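Local coordinates for 3-oxoacyl-(Acyl-carrier protein) synthase (Burkholderia xenovorans, PDB 4EFI), which probably catalyses the formation of 3-oxoacyl-[acyl-carrier-protein] by condensation, as a member of the ketoacyl synthase III family within the thiolase superfamily, at residues R203-P208 with F330-S335; D220-G225 with C230-G235; K315-L318 with T322-L325; D265-H270 with A284-E289. One frame throughout, in Å; residues are numbered along the deposited sequence.

Contact 1 of 4, residues R203-P208 with F330-S335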
# COMPACT_ATOMS: atom_id res chain seq x y z
N ARG A 203 -18.94 1.19 6.38
CA ARG A 203 -19.28 0.33 7.52
C ARG A 203 -18.75 -1.11 7.38
O ARG A 203 -18.88 -1.89 8.31
CB ARG A 203 -20.80 0.30 7.73
CG ARG A 203 -21.54 -0.49 6.68
CD ARG A 203 -23.06 -0.30 6.77
NE ARG A 203 -23.63 -0.68 8.07
CZ ARG A 203 -24.12 -1.88 8.37
NH1 ARG A 203 -24.10 -2.86 7.47
NH2 ARG A 203 -24.63 -2.11 9.57
N ASN A 204 -18.15 -1.45 6.24
CA ASN A 204 -17.65 -2.81 6.03
C ASN A 204 -16.15 -2.96 6.32
O ASN A 204 -15.64 -4.08 6.36
CB ASN A 204 -17.97 -3.28 4.61
CG ASN A 204 -19.45 -3.38 4.39
OD1 ASN A 204 -20.20 -3.68 5.32
ND2 ASN A 204 -19.90 -3.11 3.17
N LEU A 205 -15.47 -1.85 6.54
CA LEU A 205 -14.04 -1.87 6.85
C LEU A 205 -13.77 -0.57 7.59
O LEU A 205 -13.68 0.52 6.99
CB LEU A 205 -13.20 -1.98 5.57
CG LEU A 205 -12.00 -2.93 5.64
CD1 LEU A 205 -11.32 -3.08 4.26
CD2 LEU A 205 -11.02 -2.45 6.70
N ILE A 206 -13.70 -0.68 8.92
CA ILE A 206 -13.82 0.49 9.77
C ILE A 206 -13.22 0.21 11.15
O ILE A 206 -13.27 -0.91 11.63
CB ILE A 206 -15.33 0.92 9.89
CG1 ILE A 206 -15.49 2.20 10.72
CG2 ILE A 206 -16.18 -0.19 10.46
CD1 ILE A 206 -16.81 2.90 10.46
N VAL A 207 -12.66 1.26 11.75
CA VAL A 207 -12.36 1.25 13.19
C VAL A 207 -13.47 2.09 13.87
O VAL A 207 -13.52 3.31 13.71
CB VAL A 207 -10.96 1.84 13.48
CG1 VAL A 207 -10.71 1.93 14.97
CG2 VAL A 207 -9.89 0.99 12.82
N PRO A 208 -14.40 1.45 14.57
CA PRO A 208 -15.58 2.20 15.04
C PRO A 208 -15.26 3.37 15.97
O PRO A 208 -15.88 4.44 15.82
CB PRO A 208 -16.39 1.12 15.77
CG PRO A 208 -16.09 -0.12 14.97
CD PRO A 208 -14.60 -0.00 14.72
N PHE A 330 -7.03 -1.72 -3.65
CA PHE A 330 -8.45 -1.70 -3.33
C PHE A 330 -8.63 -1.92 -1.84
O PHE A 330 -7.79 -2.55 -1.20
CB PHE A 330 -9.15 -2.82 -4.11
CG PHE A 330 -8.36 -4.09 -4.13
CD1 PHE A 330 -7.32 -4.26 -5.03
CD2 PHE A 330 -8.63 -5.11 -3.24
CE1 PHE A 330 -6.58 -5.43 -5.05
CE2 PHE A 330 -7.90 -6.28 -3.25
CZ PHE A 330 -6.87 -6.44 -4.16
N GLY A 331 -9.74 -1.44 -1.29
CA GLY A 331 -10.02 -1.63 0.12
C GLY A 331 -10.80 -0.48 0.72
O GLY A 331 -11.86 -0.11 0.23
N VAL A 332 -10.31 -0.17 1.91
CA VAL A 332 -10.95 0.78 2.81
C VAL A 332 -11.53 1.98 2.06
O VAL A 332 -10.85 2.60 1.26
CB VAL A 332 -9.94 1.31 3.87
CG1 VAL A 332 -10.59 2.34 4.77
CG2 VAL A 332 -9.42 0.21 4.74
N GLY A 333 -12.79 2.31 2.35
CA GLY A 333 -13.39 3.52 1.81
C GLY A 333 -14.89 3.39 1.58
O GLY A 333 -15.67 4.07 2.23
N TYR A 334 -15.31 2.51 0.67
CA TYR A 334 -14.45 1.78 -0.26
C TYR A 334 -13.70 2.69 -1.21
O TYR A 334 -14.19 3.74 -1.62
CB TYR A 334 -15.29 0.86 -1.14
CG TYR A 334 -15.96 -0.31 -0.48
CD1 TYR A 334 -15.38 -0.98 0.61
CD2 TYR A 334 -17.15 -0.80 -0.99
CE1 TYR A 334 -16.01 -2.09 1.17
CE2 TYR A 334 -17.77 -1.91 -0.43
CZ TYR A 334 -17.18 -2.54 0.63
OH TYR A 334 -17.80 -3.65 1.19
N SER A 335 -12.53 2.23 -1.63
CA SER A 335 -11.70 2.95 -2.56
C SER A 335 -10.96 1.93 -3.43
O SER A 335 -10.61 0.85 -2.95
CB SER A 335 -10.74 3.84 -1.76
OG SER A 335 -9.90 4.59 -2.61
O HOH W 1 -14.49 0.96 4.26
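Asn204 reaches across to Tyr334 with its amide, and the two flat groups are neither stacked nor perpendicular: their planes lie 39° apart. The amide ND2 donates to Tyr334 OH over 2.9 Å, with a bent N-H...O angle of 143° and the hydroxyl tilted out of the amide plane. Asn204 CB also lies 3.4 Å from Tyr334 OH, so the phenol end rests against the root of the asparagine as well as its tip. Beyond a cis peptide, Tyr334 holds CG anti to its carbonyl carbon (chi1 -68°), which carries the phenol from the turn to Asn204.

Leu205 supplies the apolar half. It crosses Val332 at about a right angle, its forked end astride one methyl: Val332 CG2 lies 3.7 Å from Leu205 CD2 and 3.8 Å from Leu205 CD1. Val332 has a second conformer, so this pairing is tentative. Between the two pairings a water bridges the backbones, 2.9 Å from Leu205 O and accepting from Gly333 N at 2.9 Å.

Gly331 and Ser335 are paired through both backbone bonds, closing the hairpin between strands 323-331 and 335-343. Helix 235-257 borders the contact, with Phe241 stacked on Tyr334 and Ile238 touching Leu205, while strand 232-233 flanks strand 205-206.

Contact 2 of 4, residues D220-G225 with C230-G235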
# COMPACT_ATOMS: atom_id res chain seq x y z
N ASP A 220 -25.14 -2.48 15.71
CA ASP A 220 -24.71 -3.28 14.57
C ASP A 220 -24.48 -4.72 15.02
O ASP A 220 -23.47 -5.02 15.67
CB ASP A 220 -23.42 -2.68 14.01
CG ASP A 220 -22.97 -3.32 12.70
OD1 ASP A 220 -23.36 -4.48 12.43
OD2 ASP A 220 -22.19 -2.65 11.98
N GLU A 221 -25.40 -5.62 14.69
CA GLU A 221 -25.33 -7.01 15.13
C GLU A 221 -24.01 -7.69 14.76
O GLU A 221 -23.56 -8.57 15.48
CB GLU A 221 -26.50 -7.82 14.54
N ARG A 222 -23.38 -7.26 13.68
CA ARG A 222 -22.16 -7.91 13.21
C ARG A 222 -21.02 -7.68 14.18
O ARG A 222 -20.01 -8.39 14.13
CB ARG A 222 -21.74 -7.38 11.84
CG ARG A 222 -22.81 -7.43 10.77
CD ARG A 222 -22.31 -6.71 9.52
NE ARG A 222 -22.06 -5.31 9.81
CZ ARG A 222 -21.34 -4.49 9.05
NH1 ARG A 222 -20.79 -4.94 7.92
NH2 ARG A 222 -21.17 -3.22 9.39
N MET A 223 -21.17 -6.67 15.05
CA MET A 223 -20.08 -6.27 15.94
C MET A 223 -20.22 -6.80 17.38
O MET A 223 -19.45 -6.41 18.26
CB MET A 223 -19.93 -4.74 15.93
CG MET A 223 -19.64 -4.19 14.56
SD MET A 223 -19.27 -2.44 14.60
CE MET A 223 -18.94 -2.17 12.86
N ALA A 224 -21.18 -7.70 17.62
CA ALA A 224 -21.35 -8.34 18.93
C ALA A 224 -20.04 -8.99 19.39
O ALA A 224 -19.44 -9.77 18.65
CB ALA A 224 -22.44 -9.38 18.87
N GLY A 225 -19.58 -8.63 20.58
CA GLY A 225 -18.37 -9.21 21.13
C GLY A 225 -17.07 -8.68 20.55
O GLY A 225 -15.99 -9.16 20.90
N CYS A 230 -10.87 -1.42 17.75
CA CYS A 230 -10.08 -2.21 16.81
C CYS A 230 -10.71 -2.30 15.43
O CYS A 230 -11.89 -1.99 15.22
CB CYS A 230 -9.89 -3.62 17.38
SG CYS A 230 -9.05 -3.66 19.00
N LEU A 231 -9.92 -2.75 14.48
CA LEU A 231 -10.36 -2.89 13.11
C LEU A 231 -11.45 -3.94 12.97
O LEU A 231 -11.30 -5.06 13.45
CB LEU A 231 -9.16 -3.28 12.24
CG LEU A 231 -9.42 -3.47 10.76
CD1 LEU A 231 -9.81 -2.17 10.12
CD2 LEU A 231 -8.17 -4.06 10.07
N PHE A 232 -12.52 -3.53 12.30
CA PHE A 232 -13.61 -4.41 11.90
C PHE A 232 -13.61 -4.60 10.39
O PHE A 232 -13.48 -3.64 9.64
CB PHE A 232 -14.96 -3.82 12.33
CG PHE A 232 -16.14 -4.58 11.79
CD1 PHE A 232 -16.62 -5.69 12.45
CD2 PHE A 232 -16.75 -4.19 10.60
CE1 PHE A 232 -17.68 -6.40 11.96
CE2 PHE A 232 -17.81 -4.91 10.10
CZ PHE A 232 -18.28 -6.01 10.78
N MET A 233 -13.74 -5.84 9.95
CA MET A 233 -13.87 -6.15 8.54
C MET A 233 -15.01 -7.11 8.31
O MET A 233 -15.08 -8.18 8.94
CB MET A 233 -12.60 -6.82 8.01
CG MET A 233 -11.36 -6.07 8.30
SD MET A 233 -9.90 -6.92 7.63
CE MET A 233 -10.20 -6.81 5.87
N ASP A 234 -15.92 -6.76 7.40
CA ASP A 234 -16.95 -7.69 6.95
C ASP A 234 -16.41 -8.42 5.73
O ASP A 234 -16.47 -7.91 4.61
CB ASP A 234 -18.25 -6.93 6.60
CG ASP A 234 -19.42 -7.85 6.30
OD1 ASP A 234 -19.18 -8.92 5.70
OD2 ASP A 234 -20.56 -7.51 6.66
N GLY A 235 -15.88 -9.62 5.95
CA GLY A 235 -15.15 -10.32 4.90
C GLY A 235 -15.97 -10.64 3.66
O GLY A 235 -15.48 -10.52 2.55
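Phe232 meets Met223 with a face and Arg222 with an edge, and here the packing is close. The methyl CE of Met223 sits over one face of the ring, 3.9 Å from the centroid of Phe232 and 18° off its normal, a CH-pi contact; the sulfur stands higher above the same ring, making this also a Met-aromatic pair. The extended thioether beyond CG is what carries the methyl that far. Arg222 meets the ring differently. Phe232 turns its edge to the guanidinium, the planes 66° apart, and its CE2 lies over one guanidinium face, 3.7 Å from Arg222 NH1.

The Asp220 side chain closes an Asx turn, OD1 accepting from Arg222 N at 3.0 Å, at the start of 3-10 segment 221-223. The same carboxylate grips the arginine side-on through syn lone pairs, Arg222 NE to Asp220 OD1 at 3.0 Å and Arg222 NH2 to Asp220 OD2 at 2.8 Å. The third nitrogen, NH1, gives a 2.9 Å salt bridge to the anti lone pair of Asp234 OD2. Asp234 OD1 meanwhile caps helix 235-257 at Glu237 N.

On the looser side Arg222, Phe232 and Asp234 all stay partly exposed, whereas Met223 is buried, with Tyr215 and Ala217 also against it.

Contact 3 of 4, residues K315-L318 with T322-L325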
# COMPACT_ATOMS: atom_id res chain seq x y z
N LYS A 315 13.26 -6.31 -7.37
CA LYS A 315 14.57 -5.66 -7.30
C LYS A 315 15.53 -6.11 -8.40
O LYS A 315 16.13 -5.28 -9.10
CB LYS A 315 15.21 -5.94 -5.92
CG LYS A 315 16.65 -5.47 -5.76
CD LYS A 315 17.14 -5.73 -4.31
CE LYS A 315 18.61 -5.43 -4.13
NZ LYS A 315 18.94 -4.01 -4.42
N ASP A 316 15.69 -7.41 -8.57
CA ASP A 316 16.69 -7.89 -9.50
C ASP A 316 16.28 -7.59 -10.96
O ASP A 316 17.11 -7.22 -11.78
CB ASP A 316 16.95 -9.40 -9.33
CG ASP A 316 17.59 -9.75 -7.99
OD1 ASP A 316 18.12 -8.86 -7.30
OD2 ASP A 316 17.58 -10.95 -7.64
N ARG A 317 15.00 -7.76 -11.28
CA ARG A 317 14.51 -7.48 -12.64
C ARG A 317 14.63 -5.98 -12.95
O ARG A 317 14.99 -5.61 -14.06
CB ARG A 317 13.07 -7.97 -12.83
CG ARG A 317 12.89 -9.50 -12.92
CD ARG A 317 13.24 -10.09 -14.27
NE ARG A 317 12.43 -9.48 -15.32
CZ ARG A 317 11.19 -9.85 -15.64
NH1 ARG A 317 10.60 -10.86 -15.00
NH2 ARG A 317 10.55 -9.19 -16.58
N LEU A 318 14.36 -5.11 -11.96
CA LEU A 318 14.40 -3.67 -12.17
C LEU A 318 15.82 -3.16 -12.38
O LEU A 318 16.00 -2.11 -13.01
CB LEU A 318 13.78 -2.92 -11.00
CG LEU A 318 12.26 -2.82 -11.08
CD1 LEU A 318 11.68 -2.41 -9.73
CD2 LEU A 318 11.80 -1.85 -12.15
N THR A 322 13.78 -1.78 -18.03
CA THR A 322 12.51 -1.09 -17.89
C THR A 322 11.41 -2.16 -17.84
O THR A 322 11.35 -3.04 -18.72
CB THR A 322 12.28 -0.16 -19.08
OG1 THR A 322 13.35 0.79 -19.17
CG2 THR A 322 10.97 0.57 -18.94
N LEU A 323 10.59 -2.10 -16.81
CA LEU A 323 9.46 -3.01 -16.64
C LEU A 323 8.17 -2.28 -16.93
O LEU A 323 8.00 -1.13 -16.52
CB LEU A 323 9.40 -3.56 -15.22
CG LEU A 323 10.64 -4.35 -14.74
CD1 LEU A 323 10.35 -4.96 -13.39
CD2 LEU A 323 11.06 -5.43 -15.75
N GLN A 324 7.28 -2.94 -17.64
CA GLN A 324 5.92 -2.47 -17.84
C GLN A 324 5.09 -3.03 -16.71
O GLN A 324 4.92 -4.24 -16.58
CB GLN A 324 5.37 -2.96 -19.18
CG GLN A 324 3.92 -2.54 -19.45
CD GLN A 324 3.77 -1.04 -19.61
OE1 GLN A 324 4.73 -0.35 -19.91
NE2 GLN A 324 2.56 -0.53 -19.39
N LEU A 325 4.59 -2.15 -15.86
CA LEU A 325 3.86 -2.58 -14.68
C LEU A 325 2.44 -2.06 -14.61
O LEU A 325 2.15 -0.91 -14.98
CB LEU A 325 4.59 -2.07 -13.43
CG LEU A 325 6.05 -2.54 -13.29
CD1 LEU A 325 6.70 -1.89 -12.09
CD2 LEU A 325 6.10 -4.03 -13.18
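Leu318 and Leu323 face each other across a short helix-to-strand turn, in which helix 315-320 ends and the chain re-enters the sheet as strand 323-331. The helix is the last in the connection between strands 266-269 and 323-331, parallel neighbours in the sheet, and so belongs to a beta-alpha-beta crossover of the thiolase fold. The backbones close to 6.6 Å between Leu318 CA and Thr322 CA, and the side chains do the rest.

Leu318 and Leu323 cross at about a right angle, so branch meets branch rather than chain lying along chain. Leu318 CD2 touches Leu323 CD1 at 3.6 Å and Leu323 CG at 3.8 Å, and Leu318 CG is 3.7 Å from that same CD1 methyl. Both leucines are buried, and Val343 of strand 335-343 adds its own contact to Leu318.

The polar contact lies at the exposed margin, where Arg317 is bent twice, at chi2 (-79°) and chi3 (-58°), which folds its guanidinium back toward the strand. There NH2 forms a salt bridge with Asp265, whose other carboxylate oxygen accepts from Gln324 N; one aspartate thus ties the helix to the incoming strand.

Backbone bonds fix both ends of the turn: Leu318 pairs with Leu346, and Leu323 with Val343 in the neighbouring antiparallel strand.

Van der Waals contacts of the arginine complete the account. Its root and its tip each meet a different methyl of the same leucine, Arg317 CB lying 4.1 Å from Leu323 CD1 and Arg317 NH2 3.9 Å from Leu323 CD2.

Contact 4 of 4, residues D265-H270 with A284-E289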
# COMPACT_ATOMS: atom_id res chain seq x y z
N ASP A 265 5.24 -6.91 -17.50
CA ASP A 265 6.18 -7.71 -16.76
C ASP A 265 5.60 -8.19 -15.45
O ASP A 265 5.96 -9.25 -14.93
CB ASP A 265 7.48 -6.92 -16.55
CG ASP A 265 8.20 -6.70 -17.85
OD1 ASP A 265 8.66 -7.71 -18.44
OD2 ASP A 265 8.25 -5.56 -18.36
N ALA A 266 4.70 -7.41 -14.87
CA ALA A 266 4.04 -7.79 -13.63
C ALA A 266 2.76 -7.00 -13.43
O ALA A 266 2.66 -5.84 -13.83
CB ALA A 266 4.96 -7.60 -12.43
N PHE A 267 1.81 -7.65 -12.76
CA PHE A 267 0.58 -7.04 -12.26
C PHE A 267 0.66 -7.10 -10.74
O PHE A 267 0.61 -8.19 -10.15
CB PHE A 267 -0.63 -7.83 -12.76
CG PHE A 267 -0.71 -7.92 -14.27
CD1 PHE A 267 -1.18 -6.86 -15.04
CD2 PHE A 267 -0.27 -9.05 -14.93
CE1 PHE A 267 -1.23 -6.96 -16.43
CE2 PHE A 267 -0.32 -9.14 -16.29
CZ PHE A 267 -0.79 -8.10 -17.04
N LEU A 268 0.81 -5.94 -10.12
CA LEU A 268 1.06 -5.81 -8.69
C LEU A 268 -0.22 -5.46 -7.97
O LEU A 268 -0.70 -4.33 -8.12
CB LEU A 268 2.10 -4.73 -8.48
CG LEU A 268 3.41 -4.95 -9.24
CD1 LEU A 268 4.23 -3.68 -9.26
CD2 LEU A 268 4.19 -6.08 -8.58
N PHE A 269 -0.78 -6.40 -7.23
CA PHE A 269 -2.01 -6.19 -6.49
C PHE A 269 -1.72 -5.96 -5.03
O PHE A 269 -0.82 -6.57 -4.45
CB PHE A 269 -2.91 -7.42 -6.58
CG PHE A 269 -3.58 -7.59 -7.92
CD1 PHE A 269 -2.89 -8.17 -8.97
CD2 PHE A 269 -4.87 -7.16 -8.13
CE1 PHE A 269 -3.49 -8.32 -10.22
CE2 PHE A 269 -5.48 -7.31 -9.37
CZ PHE A 269 -4.78 -7.90 -10.42
N HIS A 270 -2.55 -5.14 -4.40
CA HIS A 270 -2.58 -5.09 -2.96
C HIS A 270 -2.72 -6.51 -2.45
O HIS A 270 -3.57 -7.27 -2.95
CB HIS A 270 -3.74 -4.24 -2.49
CG HIS A 270 -4.09 -4.45 -1.04
ND1 HIS A 270 -3.19 -4.30 -0.06
CD2 HIS A 270 -5.28 -4.82 -0.44
CE1 HIS A 270 -3.77 -4.56 1.12
NE2 HIS A 270 -5.05 -4.88 0.89
N ALA A 284 -9.74 -11.83 -13.97
CA ALA A 284 -9.18 -10.82 -14.89
C ALA A 284 -8.37 -11.46 -16.01
O ALA A 284 -7.79 -10.76 -16.84
CB ALA A 284 -8.32 -9.83 -14.12
N GLY A 285 -8.32 -12.79 -16.04
CA GLY A 285 -7.59 -13.50 -17.08
C GLY A 285 -6.11 -13.15 -17.12
O GLY A 285 -5.51 -13.01 -18.19
N LEU A 286 -5.52 -13.00 -15.95
CA LEU A 286 -4.12 -12.67 -15.86
C LEU A 286 -3.31 -13.90 -15.58
O LEU A 286 -3.71 -14.75 -14.79
CB LEU A 286 -3.86 -11.65 -14.74
CG LEU A 286 -4.62 -10.32 -14.83
CD1 LEU A 286 -4.26 -9.48 -13.61
CD2 LEU A 286 -4.31 -9.57 -16.10
N PRO A 287 -2.15 -14.01 -16.21
CA PRO A 287 -1.26 -15.15 -16.00
C PRO A 287 -0.67 -15.12 -14.58
O PRO A 287 -0.00 -14.17 -14.18
CB PRO A 287 -0.19 -14.97 -17.09
CG PRO A 287 -0.23 -13.49 -17.41
CD PRO A 287 -1.62 -13.04 -17.20
N ALA A 288 -0.91 -16.18 -13.82
CA ALA A 288 -0.58 -16.21 -12.40
C ALA A 288 0.90 -15.98 -12.11
O ALA A 288 1.26 -15.35 -11.11
CB ALA A 288 -1.04 -17.52 -11.77
N GLU A 289 1.78 -16.45 -12.99
CA GLU A 289 3.20 -16.26 -12.76
C GLU A 289 3.61 -14.77 -12.85
O GLU A 289 4.65 -14.37 -12.33
CB GLU A 289 4.03 -17.12 -13.72
CG GLU A 289 4.15 -16.60 -15.15
CD GLU A 289 2.94 -16.83 -16.02
OE1 GLU A 289 1.90 -17.38 -15.57
OE2 GLU A 289 3.04 -16.46 -17.21
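Phe267 and Phe269, alternate residues on one side of strand 266-269, both receive Leu286, which follows helix 274-283. That helix ends in a Schellman motif, with Gly285 at positive phi turning the chain back: the first half of a beta-alpha-beta crossover, whose loop after the helix packs on strand 266-269.

Phe267 can be followed outward. Its CB is 4.1 Å from Leu286 CD1, and CG, anti to the carbonyl carbon (chi1 -58°), approaches the same methyl at 3.9 Å and directs the ring toward the loop. The ring then passes to the other branch of the leucine: CD2 lies almost squarely over its face, 3.9 Å from the Phe267 centroid and 10° off the normal, a CH-pi contact. Phe267 CE1 is 4.1 Å from Leu286 CD2, and CZ, at the tip, is 3.9 Å from it. Phe267 CE2 also meets the next residue, 4.2 Å from Pro287 CD.

Phe269 lies between Phe328 of strand 323-331 and Val246 and Val250 of helix 235-257, while Tyr264 lies against Phe267. Leu286 comes at Phe269 from the opposite direction and touches an edge instead of a face: its CD1 lies near the ring plane, 3.6 Å from Phe269 CZ.

Strand 323-331 joins most of this arrangement. Contact 3 opens it, contact 1 ends it, and strand 266-269 of contact 4 runs parallel beside it at the margin of the five-stranded sheet. Contacts 3 and 4 adjoin, their centres about 14 Å apart, whereas the centres of contacts 1 and 3 are about 31 Å apart, on opposite sides of the chain's centre. Contact 2 shares the small two-stranded sheet 205-206/232-233 with contact 1, about 12 Å between centres. Along the chain, contacts 2, 4 and 3 follow in that order between the two segments of contact 1. Contacts 1 and 4 meet at Phe330 and His270; His270 touches Cys128 and Asn300, consistent with the Cys-His-Asn site of this family.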